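PDB 5YS9: acyl-coenzyme A oxidase 3 from Yarrowia lipolytica, which oxidises acyl-CoA thioesters of several chain lengths to trans-2-enoyl-CoA with an FAD cofactor, passing the electrons to oxygen to give hydrogen peroxide in peroxisomal beta-oxidation. Local coordinates for residues 307-312 against 410-415; 457-462 against 549-554; 484-489 against 555-560. One frame throughout, in Å; residues are numbered along the deposited sequence.

Contact 1. Residues 307-312 against 410-415; sequences VTMIAD and GLKAFT
Ile310 packs onto Leu411 and Thr415 beside a flat group, the Leu411 carbonyl, whose oxygen takes Thr415 N and Thr415 OG1 from opposite faces of its plane. The OG1 bond is 2.6 Å from Thr415 OG1 to Leu411 O, with the donor tilted 33° out of that plane. The pair belongs to the C-alpha helical bundle of the acyl-CoA oxidase fold: helices 300-330 and 391-428 run 25° from parallel here, their local axes 8.8 Å apart. With OG1 placed between the backbone N and carbonyl carbon (chi1 63°), the hydroxyl oxygen of Thr415 also abuts Ile310, 3.6 Å from Ile310 CA. The two branches of Ile310 part around this point, CD1 reaching Leu411 CB at 3.6 Å while Ile310 CG2 lies 4.0 Å from Thr415 CG2. With an alanine here, the helices would probably lose the wedge between Leu411 CB and the Thr415 methyl, and a gap would open where Ile310 CD1 and CG2 had been. Helix 349-385 closes on the same patch through Ala369, Ser372 and Met365. Further along, Met309 and Lys412 lie side by side and point the same way. The ammonium end of Lys412 is gripped outside the pair by Asn458 OD1 and the carbonyls of Gln451, Trp454 and Gly456, while Lys412 CE rests 3.7 Å from Met309 SD.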
loop_
_atom_site.group_PDB
_atom_site.type_symbol
_atom_site.label_atom_id
_atom_site.label_comp_id
_atom_site.label_asym_id
_atom_site.label_seq_id
_atom_site.Cartn_x
_atom_site.Cartn_y
_atom_site.Cartn_z
ATOM N N VAL A 307 0.271 -19.401 -12.792
ATOM C CA VAL A 307 0.566 -20.271 -11.651
ATOM C C VAL A 307 1.852 -19.792 -10.972
ATOM O O VAL A 307 1.937 -19.805 -9.728
ATOM C CB VAL A 307 0.702 -21.764 -12.058
ATOM C CG1 VAL A 307 1.166 -22.620 -10.885
ATOM C CG2 VAL A 307 -0.611 -22.321 -12.616
ATOM N N THR A 308 2.837 -19.396 -11.793
ATOM C CA THR A 308 4.093 -18.804 -11.320
ATOM C C THR A 308 3.871 -17.569 -10.426
ATOM O O THR A 308 4.510 -17.431 -9.385
ATOM C CB THR A 308 5.051 -18.472 -12.494
ATOM O OG1 THR A 308 5.547 -19.694 -13.035
ATOM C CG2 THR A 308 6.290 -17.649 -12.042
ATOM N N MET A 309 2.932 -16.721 -10.805
ATOM C CA MET A 309 2.653 -15.499 -10.061
ATOM C C MET A 309 1.887 -15.737 -8.757
ATOM O O MET A 309 2.012 -14.970 -7.744
ATOM C CB MET A 309 1.882 -14.548 -10.941
ATOM C CG MET A 309 2.615 -14.254 -12.223
ATOM S SD MET A 309 2.015 -12.745 -12.951
ATOM C CE MET A 309 2.860 -11.584 -11.919
ATOM N N ILE A 310 1.088 -16.792 -8.797
ATOM C CA ILE A 310 0.335 -17.211 -7.633
ATOM C C ILE A 310 1.324 -17.737 -6.615
ATOM O O ILE A 310 1.224 -17.358 -5.470
ATOM C CB ILE A 310 -0.724 -18.279 -7.969
ATOM C CG1 ILE A 310 -1.780 -17.677 -8.884
ATOM C CG2 ILE A 310 -1.416 -18.766 -6.703
ATOM C CD1 ILE A 310 -2.443 -18.719 -9.755
ATOM N N ALA A 311 2.246 -18.599 -7.062
ATOM C CA ALA A 311 3.391 -19.032 -6.266
ATOM C C ALA A 311 4.308 -17.877 -5.772
ATOM O O ALA A 311 4.667 -17.865 -4.614
ATOM C CB ALA A 311 4.198 -20.082 -7.021
ATOM N N ASP A 312 4.668 -16.923 -6.630
ATOM C CA ASP A 312 5.427 -15.726 -6.217
ATOM C C ASP A 312 4.741 -15.029 -5.044
ATOM O O ASP A 312 5.418 -14.501 -4.173
ATOM C CB ASP A 312 5.573 -14.678 -7.361
ATOM C CG ASP A 312 6.525 -15.111 -8.477
ATOM O OD1 ASP A 312 7.277 -16.075 -8.264
ATOM O OD2 ASP A 312 6.521 -14.498 -9.596
ATOM N N GLY A 410 -8.463 -14.949 -11.956
ATOM C CA GLY A 410 -8.851 -14.474 -10.634
ATOM C C GLY A 410 -7.815 -14.729 -9.560
ATOM O O GLY A 410 -7.520 -13.863 -8.742
ATOM N N LEU A 411 -7.256 -15.928 -9.577
ATOM C CA LEU A 411 -6.214 -16.293 -8.642
ATOM C C LEU A 411 -4.978 -15.382 -8.750
ATOM O O LEU A 411 -4.469 -14.928 -7.735
ATOM C CB LEU A 411 -5.797 -17.731 -8.870
ATOM C CG LEU A 411 -6.297 -18.874 -7.968
ATOM C CD1 LEU A 411 -7.425 -18.587 -7.045
ATOM C CD2 LEU A 411 -6.665 -20.078 -8.831
ATOM N N LYS A 412 -4.502 -15.142 -9.966
ATOM C CA LYS A 412 -3.443 -14.161 -10.190
ATOM C C LYS A 412 -3.821 -12.795 -9.589
ATOM O O LYS A 412 -3.040 -12.236 -8.833
ATOM C CB LYS A 412 -3.101 -13.992 -11.682
ATOM C CG LYS A 412 -1.907 -13.080 -11.905
ATOM C CD LYS A 412 -2.291 -11.619 -12.097
ATOM C CE LYS A 412 -1.061 -10.786 -12.363
ATOM N NZ LYS A 412 -1.418 -9.365 -12.597
ATOM N N ALA A 413 -5.017 -12.289 -9.921
ATOM C CA ALA A 413 -5.436 -10.961 -9.473
ATOM C C ALA A 413 -5.400 -10.853 -7.972
ATOM O O ALA A 413 -4.684 -10.009 -7.440
ATOM C CB ALA A 413 -6.811 -10.587 -9.978
ATOM N N PHE A 414 -6.121 -11.757 -7.313
ATOM C CA PHE A 414 -6.309 -11.688 -5.862
ATOM C C PHE A 414 -5.108 -12.071 -5.002
ATOM O O PHE A 414 -4.922 -11.492 -3.926
ATOM C CB PHE A 414 -7.596 -12.435 -5.443
ATOM C CG PHE A 414 -8.841 -11.674 -5.823
ATOM C CD1 PHE A 414 -9.213 -10.551 -5.098
ATOM C CD2 PHE A 414 -9.588 -12.020 -6.959
ATOM C CE1 PHE A 414 -10.338 -9.813 -5.454
ATOM C CE2 PHE A 414 -10.715 -11.290 -7.333
ATOM C CZ PHE A 414 -11.088 -10.174 -6.588
ATOM N N THR A 415 -4.304 -13.028 -5.463
ATOM C CA THR A 415 -3.121 -13.412 -4.742
ATOM C C THR A 415 -2.057 -12.314 -4.885
ATOM O O THR A 415 -1.279 -12.073 -3.979
ATOM C CB THR A 415 -2.558 -14.834 -5.111
ATOM O OG1 THR A 415 -2.145 -14.916 -6.491
ATOM C CG2 THR A 415 -3.551 -15.912 -4.802
#

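Contact 2. Residues 457-462 against 549-554; sequences DNNVLC and QRFQCA. With FAD (flavin-adenine dinucleotide), chain C.
Cys462 of helix 458-477 meets Phe551 and Ala554 of helix 547-573 where the local axes of 458-462 and 549-554 cross at 92°. Its CB touches both partners, 3.6 Å from Phe551 CE2 and 4.0 Å from Ala554 CB. From there chi1 of -71° turns SG anti to the carbonyl carbon, and the sulfur comes obliquely to the Phe551 ring, 4.8 Å from the centroid and 45° off the normal, a Cys sulfur-aromatic contact. Ala413 and Phe414 of helix 391-428 also pack against this cysteine. The Cys462 carbonyl oxygen also touches Ala554, Cys462 O to Ala554 CB 3.2 Å, so the small Ala554 methyl lies against that carbonyl. The same Phe551 CE2 receives Asn459 OD1, which approaches it obliquely at 3.7 Å, while Tyr350 of the second subunit stacks on the Phe551 ring.

At the N-terminal end of the same helix, the helix start forms part of the FAD pocket. Asp457 is the N-cap: its OD2 takes Val460 N through its anti lone pair at 3.0 Å, and Asn459 N in a weaker bond. That oxygen also accepts the ribose hydroxyl of the cofactor, FAD O2B to Asp457 OD2 2.7 Å, and Val460 CG2 lies 3.5 Å from FAD N7A of the adenine. Arg354 of the second subunit packs on Asn459, and its NH1 hydrogen-bonds to the FAD. The chemistry implies that one carboxylate oxygen both caps the helix and holds the ribose, and that the helix N terminus would probably stabilise its negative charge.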
loop_
_atom_site.group_PDB
_atom_site.type_symbol
_atom_site.label_atom_id
_atom_site.label_comp_id
_atom_site.label_asym_id
_atom_site.label_seq_id
_atom_site.Cartn_x
_atom_site.Cartn_y
_atom_site.Cartn_z
ATOM N N ASP A 457 -3.699 -6.466 -16.154
ATOM C CA ASP A 457 -4.127 -5.592 -15.086
ATOM C C ASP A 457 -5.120 -6.342 -14.241
ATOM O O ASP A 457 -6.019 -6.966 -14.752
ATOM C CB ASP A 457 -4.775 -4.341 -15.665
ATOM C CG ASP A 457 -5.362 -3.458 -14.617
ATOM O OD1 ASP A 457 -4.627 -2.670 -14.026
ATOM O OD2 ASP A 457 -6.561 -3.539 -14.385
ATOM N N ASN A 458 -4.968 -6.258 -12.935
ATOM C CA ASN A 458 -5.800 -7.056 -12.045
ATOM C C ASN A 458 -7.306 -6.806 -12.226
ATOM O O ASN A 458 -8.101 -7.776 -12.234
ATOM C CB ASN A 458 -5.396 -6.824 -10.595
ATOM C CG ASN A 458 -4.210 -7.649 -10.200
ATOM O OD1 ASN A 458 -3.498 -8.200 -11.064
ATOM N ND2 ASN A 458 -4.019 -7.802 -8.883
ATOM N N ASN A 459 -7.671 -5.532 -12.382
ATOM C CA ASN A 459 -9.059 -5.129 -12.520
ATOM C C ASN A 459 -9.598 -5.597 -13.854
ATOM O O ASN A 459 -10.741 -6.069 -13.920
ATOM C CB ASN A 459 -9.250 -3.597 -12.341
ATOM C CG ASN A 459 -9.165 -3.176 -10.880
ATOM O OD1 ASN A 459 -10.089 -3.431 -10.115
ATOM N ND2 ASN A 459 -8.043 -2.590 -10.473
ATOM N N VAL A 460 -8.772 -5.506 -14.898
ATOM C CA VAL A 460 -9.183 -5.980 -16.205
ATOM C C VAL A 460 -9.326 -7.500 -16.206
ATOM O O VAL A 460 -10.264 -8.000 -16.800
ATOM C CB VAL A 460 -8.244 -5.497 -17.336
ATOM C CG1 VAL A 460 -8.526 -6.233 -18.647
ATOM C CG2 VAL A 460 -8.430 -3.990 -17.549
ATOM N N LEU A 461 -8.425 -8.228 -15.558
ATOM C CA LEU A 461 -8.589 -9.693 -15.445
ATOM C C LEU A 461 -9.872 -10.077 -14.685
ATOM O O LEU A 461 -10.588 -10.977 -15.117
ATOM C CB LEU A 461 -7.391 -10.355 -14.772
ATOM C CG LEU A 461 -6.059 -10.273 -15.508
ATOM C CD1 LEU A 461 -4.929 -10.806 -14.626
ATOM C CD2 LEU A 461 -6.088 -11.038 -16.824
ATOM N N CYS A 462 -10.162 -9.385 -13.581
ATOM C CA CYS A 462 -11.345 -9.685 -12.785
ATOM C C CYS A 462 -12.652 -9.446 -13.562
ATOM O O CYS A 462 -13.594 -10.241 -13.453
ATOM C CB CYS A 462 -11.352 -8.904 -11.455
ATOM S SG CYS A 462 -10.135 -9.442 -10.208
ATOM N N GLN A 549 -21.331 -6.434 -10.638
ATOM C CA GLN A 549 -21.691 -7.848 -10.482
ATOM C C GLN A 549 -20.584 -8.736 -11.071
ATOM O O GLN A 549 -20.179 -9.696 -10.440
ATOM C CB GLN A 549 -23.047 -8.165 -11.132
ATOM C CG GLN A 549 -24.263 -7.535 -10.459
ATOM C CD GLN A 549 -24.459 -6.052 -10.745
ATOM O OE1 GLN A 549 -23.792 -5.476 -11.585
ATOM N NE2 GLN A 549 -25.374 -5.430 -10.025
ATOM N N ARG A 550 -20.052 -8.398 -12.238
ATOM C CA ARG A 550 -18.951 -9.214 -12.806
ATOM C C ARG A 550 -17.706 -9.293 -11.925
ATOM O O ARG A 550 -17.118 -10.366 -11.769
ATOM C CB ARG A 550 -18.512 -8.680 -14.159
ATOM C CG ARG A 550 -19.417 -9.075 -15.298
ATOM C CD ARG A 550 -18.799 -8.599 -16.596
ATOM N NE ARG A 550 -18.891 -7.144 -16.778
ATOM C CZ ARG A 550 -17.964 -6.390 -17.386
ATOM N NH1 ARG A 550 -16.818 -6.908 -17.818
ATOM N NH2 ARG A 550 -18.155 -5.081 -17.505
ATOM N N PHE A 551 -17.305 -8.137 -11.380
ATOM C CA PHE A 551 -16.228 -8.049 -10.416
ATOM C C PHE A 551 -16.498 -8.879 -9.163
ATOM O O PHE A 551 -15.621 -9.642 -8.723
ATOM C CB PHE A 551 -15.914 -6.580 -9.999
ATOM C CG PHE A 551 -14.648 -6.466 -9.185
ATOM C CD1 PHE A 551 -14.672 -6.613 -7.822
ATOM C CD2 PHE A 551 -13.425 -6.331 -9.812
ATOM C CE1 PHE A 551 -13.515 -6.578 -7.077
ATOM C CE2 PHE A 551 -12.247 -6.296 -9.073
ATOM C CZ PHE A 551 -12.299 -6.425 -7.704
ATOM N N GLN A 552 -17.689 -8.714 -8.582
ATOM C CA GLN A 552 -18.107 -9.504 -7.402
ATOM C C GLN A 552 -18.061 -11.037 -7.679
ATOM O O GLN A 552 -17.502 -11.823 -6.881
ATOM C CB GLN A 552 -19.506 -9.073 -6.921
ATOM C CG GLN A 552 -19.573 -7.803 -6.104
ATOM C CD GLN A 552 -19.065 -8.017 -4.683
ATOM O OE1 GLN A 552 -18.068 -7.399 -4.274
ATOM N NE2 GLN A 552 -19.737 -8.908 -3.926
ATOM N N CYS A 553 -18.616 -11.455 -8.811
ATOM C CA CYS A 553 -18.508 -12.846 -9.217
ATOM C C CYS A 553 -17.072 -13.317 -9.276
ATOM O O CYS A 553 -16.752 -14.375 -8.743
ATOM C CB CYS A 553 -19.191 -13.075 -10.551
ATOM S SG CYS A 553 -21.002 -12.924 -10.475
ATOM N N ALA A 554 -16.191 -12.532 -9.890
ATOM C CA ALA A 554 -14.755 -12.892 -9.940
ATOM C C ALA A 554 -14.203 -13.060 -8.525
ATOM O O ALA A 554 -13.445 -13.991 -8.223
ATOM C CB ALA A 554 -13.956 -11.829 -10.690
HETATM P PA FAD C . -4.229 0.231 -19.315
HETATM O O1A FAD C . -4.453 1.420 -20.167
HETATM O O2A FAD C . -4.489 -1.128 -19.839
HETATM O O5B FAD C . -5.177 0.417 -18.065
HETATM C C5B FAD C . -5.048 1.561 -17.238
HETATM C C4B FAD C . -6.117 1.578 -16.164
HETATM O O4B FAD C . -7.403 1.592 -16.773
HETATM C C3B FAD C . -6.046 0.332 -15.322
HETATM O O3B FAD C . -6.308 0.660 -13.973
HETATM C C2B FAD C . -7.185 -0.514 -15.798
HETATM O O2B FAD C . -7.759 -1.185 -14.692
HETATM C C1B FAD C . -8.166 0.464 -16.391
HETATM N N9A FAD C . -8.819 -0.207 -17.531
HETATM C C8A FAD C . -8.263 -0.537 -18.703
HETATM N N7A FAD C . -9.152 -1.164 -19.490
HETATM C C5A FAD C . -10.299 -1.245 -18.818
HETATM C C6A FAD C . -11.642 -1.787 -19.067
HETATM N N6A FAD C . -11.948 -2.385 -20.230
HETATM N N1A FAD C . -12.551 -1.664 -18.089
HETATM C C2A FAD C . -12.263 -1.073 -16.925
HETATM N N3A FAD C . -11.071 -0.564 -16.635
HETATM C C4A FAD C . -10.073 -0.617 -17.524
HETATM N N1 FAD C . 5.406 -4.383 -21.138
HETATM C C2 FAD C . 6.141 -5.067 -22.026
HETATM O O2 FAD C . 5.641 -5.381 -23.103
HETATM N N3 FAD C . 7.392 -5.437 -21.803
HETATM C C4 FAD C . 8.008 -5.151 -20.678
HETATM O O4 FAD C . 9.168 -5.501 -20.507
HETATM C C4X FAD C . 7.283 -4.402 -19.652
HETATM N N5 FAD C . 7.858 -4.081 -18.501
HETATM C C5X FAD C . 7.176 -3.387 -17.588
HETATM C C6 FAD C . 7.816 -3.069 -16.416
HETATM C C7 FAD C . 7.162 -2.356 -15.450
HETATM C C7M FAD C . 7.891 -2.040 -14.179
HETATM C C8 FAD C . 5.764 -1.932 -15.675
HETATM C C8M FAD C . 5.025 -1.158 -14.628
HETATM C C9 FAD C . 5.114 -2.257 -16.848
HETATM C C9A FAD C . 5.774 -2.970 -17.820
HETATM N N10 FAD C . 5.141 -3.314 -19.020
HETATM C C10 FAD C . 5.900 -4.020 -19.956
HETATM C "C1'" FAD C . 3.770 -2.902 -19.318
HETATM C "C2'" FAD C . 2.664 -3.654 -18.600
HETATM O "O2'" FAD C . 2.575 -4.950 -19.169
HETATM C "C3'" FAD C . 1.357 -2.887 -18.794
HETATM O "O3'" FAD C . 1.503 -1.669 -18.088
HETATM C "C4'" FAD C . 0.057 -3.531 -18.314
HETATM O "O4'" FAD C . -0.119 -4.852 -18.809
HETATM C "C5'" FAD C . -1.136 -2.759 -18.825
HETATM O "O5'" FAD C . -1.151 -1.470 -18.255
HETATM P P FAD C . -1.414 -0.173 -19.120
HETATM O O1P FAD C . -0.382 0.812 -18.734
HETATM O O2P FAD C . -1.582 -0.576 -20.538
HETATM O O3P FAD C . -2.813 0.332 -18.572
#

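Contact 3. Residues 484-489 against 555-560; sequences SSVGYL and KIHTRK
Tyr488 and His557 share a hydrogen bond, 2.9 Å from Tyr488 OH to His557 ND1, in which either atom could be the donor. The imidazole nitrogen lies near the plane of the phenol ring and the hydroxyl near the plane of the imidazole. The rings meet rim to rim, with centroids 5.9 Å apart and planes at 29°, so neither covers the other's face. At another point on its edge the imidazole directs CE1 to the backbone, His557 CE1 to Ser485 O 3.4 Å, and Val486 CG1 comes obliquely to the same carbon, 3.5 Å from His557 CE1. Lys560 completes the first shell: its CD makes an off-centre CH-pi contact, 4.3 Å from the Tyr488 ring centroid and 30° off the normal.

The next layer fixes these groups. A chi1 of 169° sets CG of His557 opposite the backbone N and brings the end of the side chain up to the 3-10 segment, and its NE2 is hydrogen-bonded to Ser407 OG, so both ring nitrogens have partners and rotation about chi2 is restricted. Met465 and Leu469 of helix 458-477 touch the imidazole, and Leu469 also backs Val486. Tyr488 packs on Ala518 and Ile522 of helix 507-534. The 3-10 turn is held by Leu489 N to Val486 O, 3.2 Å. This short segment between helices 458-477 and 507-534 is thus pinned to helix 547-573; with Ser407, Met465 and Leu469 of C-alpha1 at the same site, this is consistent with the packing of C-alpha1 against the second C-terminal helical domain of acyl-CoA oxidases.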
loop_
_atom_site.group_PDB
_atom_site.type_symbol
_atom_site.label_atom_id
_atom_site.label_comp_id
_atom_site.label_asym_id
_atom_site.label_seq_id
_atom_site.Cartn_x
_atom_site.Cartn_y
_atom_site.Cartn_z
ATOM N N SER A 484 -14.622 -28.427 -14.775
ATOM C CA SER A 484 -14.388 -28.859 -13.412
ATOM C C SER A 484 -14.343 -27.683 -12.406
ATOM O O SER A 484 -14.905 -27.779 -11.309
ATOM C CB SER A 484 -13.081 -29.652 -13.380
ATOM O OG SER A 484 -12.641 -29.857 -12.052
ATOM N N SER A 485 -13.706 -26.574 -12.794
ATOM C CA SER A 485 -13.540 -25.423 -11.893
ATOM C C SER A 485 -14.813 -24.666 -11.521
ATOM O O SER A 485 -14.822 -23.947 -10.558
ATOM C CB SER A 485 -12.519 -24.425 -12.469
ATOM O OG SER A 485 -11.238 -24.999 -12.527
ATOM N N VAL A 486 -15.883 -24.825 -12.281
ATOM C CA VAL A 486 -17.152 -24.160 -12.006
ATOM C C VAL A 486 -18.312 -25.141 -11.964
ATOM O O VAL A 486 -19.452 -24.733 -12.193
ATOM C CB VAL A 486 -17.419 -23.050 -13.060
ATOM C CG1 VAL A 486 -16.379 -21.939 -12.956
ATOM C CG2 VAL A 486 -17.442 -23.608 -14.482
ATOM N N GLY A 487 -18.023 -26.424 -11.695
ATOM C CA GLY A 487 -19.044 -27.499 -11.552
ATOM C C GLY A 487 -20.137 -27.238 -10.523
ATOM O O GLY A 487 -21.285 -27.662 -10.703
ATOM N N TYR A 488 -19.793 -26.517 -9.450
ATOM C CA TYR A 488 -20.764 -26.140 -8.399
ATOM C C TYR A 488 -21.988 -25.322 -8.941
ATOM O O TYR A 488 -23.031 -25.226 -8.289
ATOM C CB TYR A 488 -20.023 -25.402 -7.227
ATOM C CG TYR A 488 -19.552 -24.026 -7.603
ATOM C CD1 TYR A 488 -20.407 -22.936 -7.491
ATOM C CD2 TYR A 488 -18.251 -23.810 -8.129
ATOM C CE1 TYR A 488 -20.017 -21.665 -7.890
ATOM C CE2 TYR A 488 -17.835 -22.529 -8.525
ATOM C CZ TYR A 488 -18.725 -21.453 -8.405
ATOM O OH TYR A 488 -18.353 -20.179 -8.781
ATOM N N LEU A 489 -21.839 -24.706 -10.115
ATOM C CA LEU A 489 -22.946 -24.019 -10.831
ATOM C C LEU A 489 -24.102 -24.959 -11.294
ATOM O O LEU A 489 -25.214 -24.483 -11.603
ATOM C CB LEU A 489 -22.379 -23.265 -12.041
ATOM C CG LEU A 489 -22.178 -21.747 -12.026
ATOM C CD1 LEU A 489 -21.898 -21.177 -10.643
ATOM C CD2 LEU A 489 -21.089 -21.358 -13.012
ATOM N N LYS A 555 -14.609 -12.144 -7.657
ATOM C CA LYS A 555 -14.120 -12.120 -6.291
ATOM C C LYS A 555 -14.625 -13.304 -5.492
ATOM O O LYS A 555 -13.848 -13.945 -4.802
ATOM C CB LYS A 555 -14.524 -10.831 -5.604
ATOM C CG LYS A 555 -13.833 -10.584 -4.274
ATOM C CD LYS A 555 -14.700 -9.833 -3.272
ATOM C CE LYS A 555 -14.207 -8.435 -3.018
ATOM N NZ LYS A 555 -15.007 -7.846 -1.912
ATOM N N ILE A 556 -15.914 -13.602 -5.570
ATOM C CA ILE A 556 -16.462 -14.658 -4.733
ATOM C C ILE A 556 -15.997 -16.019 -5.222
ATOM O O ILE A 556 -15.632 -16.881 -4.432
ATOM C CB ILE A 556 -17.993 -14.566 -4.572
ATOM C CG1 ILE A 556 -18.361 -13.274 -3.857
ATOM C CG2 ILE A 556 -18.506 -15.709 -3.710
ATOM C CD1 ILE A 556 -19.657 -12.642 -4.337
ATOM N N HIS A 557 -15.962 -16.194 -6.520
ATOM C CA HIS A 557 -15.484 -17.448 -7.074
ATOM C C HIS A 557 -14.004 -17.749 -6.725
ATOM O O HIS A 557 -13.653 -18.893 -6.424
ATOM C CB HIS A 557 -15.724 -17.422 -8.590
ATOM C CG HIS A 557 -15.049 -18.521 -9.347
ATOM N ND1 HIS A 557 -15.559 -19.795 -9.418
ATOM C CD2 HIS A 557 -13.927 -18.512 -10.110
ATOM C CE1 HIS A 557 -14.768 -20.528 -10.188
ATOM N NE2 HIS A 557 -13.783 -19.766 -10.635
ATOM N N THR A 558 -13.147 -16.727 -6.799
ATOM C CA THR A 558 -11.750 -16.864 -6.449
ATOM C C THR A 558 -11.602 -17.204 -4.952
ATOM O O THR A 558 -10.808 -18.064 -4.553
ATOM C CB THR A 558 -10.980 -15.586 -6.844
ATOM O OG1 THR A 558 -11.180 -15.333 -8.248
ATOM C CG2 THR A 558 -9.453 -15.740 -6.580
ATOM N N ARG A 559 -12.397 -16.570 -4.112
ATOM C CA ARG A 559 -12.300 -16.846 -2.705
ATOM C C ARG A 559 -12.649 -18.294 -2.344
ATOM O O ARG A 559 -11.978 -18.959 -1.509
ATOM C CB ARG A 559 -13.207 -15.885 -1.926
ATOM C CG ARG A 559 -12.818 -15.751 -0.480
ATOM C CD ARG A 559 -11.292 -15.774 -0.347
ATOM N NE ARG A 559 -10.870 -15.108 0.847
ATOM C CZ ARG A 559 -10.562 -13.832 0.947
ATOM N NH1 ARG A 559 -10.626 -13.034 -0.068
ATOM N NH2 ARG A 559 -10.208 -13.353 2.111
ATOM N N LYS A 560 -13.710 -18.749 -2.985
ATOM C CA LYS A 560 -14.192 -20.092 -2.871
ATOM C C LYS A 560 -13.151 -21.053 -3.405
ATOM O O LYS A 560 -12.901 -22.072 -2.801
ATOM C CB LYS A 560 -15.525 -20.215 -3.608
ATOM C CG LYS A 560 -15.998 -21.630 -3.845
ATOM C CD LYS A 560 -15.868 -22.016 -5.302
ATOM C CE LYS A 560 -14.937 -23.191 -5.472
ATOM N NZ LYS A 560 -14.226 -23.132 -6.772
#

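In the fold
From the N terminus, contact 1 comes first: 307-312 on helix 300-330 meets 410-415 on helix 391-428, closing a mostly helical excursion of 97 residues within the C-alpha1 region. It is complete before the others open. Contact 2 starts at 457-462 and contact 3 at 484-489; their partners, 549-554 and 555-560, follow in the same order along helix 547-573, so the two loops cross rather than nest. Contacts 1 and 2 also touch directly, 410-415 lying against 457-462. Contacts 1 and 3 meet where Leu411 and Phe414 pack on Thr558. Helix 547-573 thereby ties the C-alpha1 bundle, the FAD-binding helix start and the 484-489 segment together.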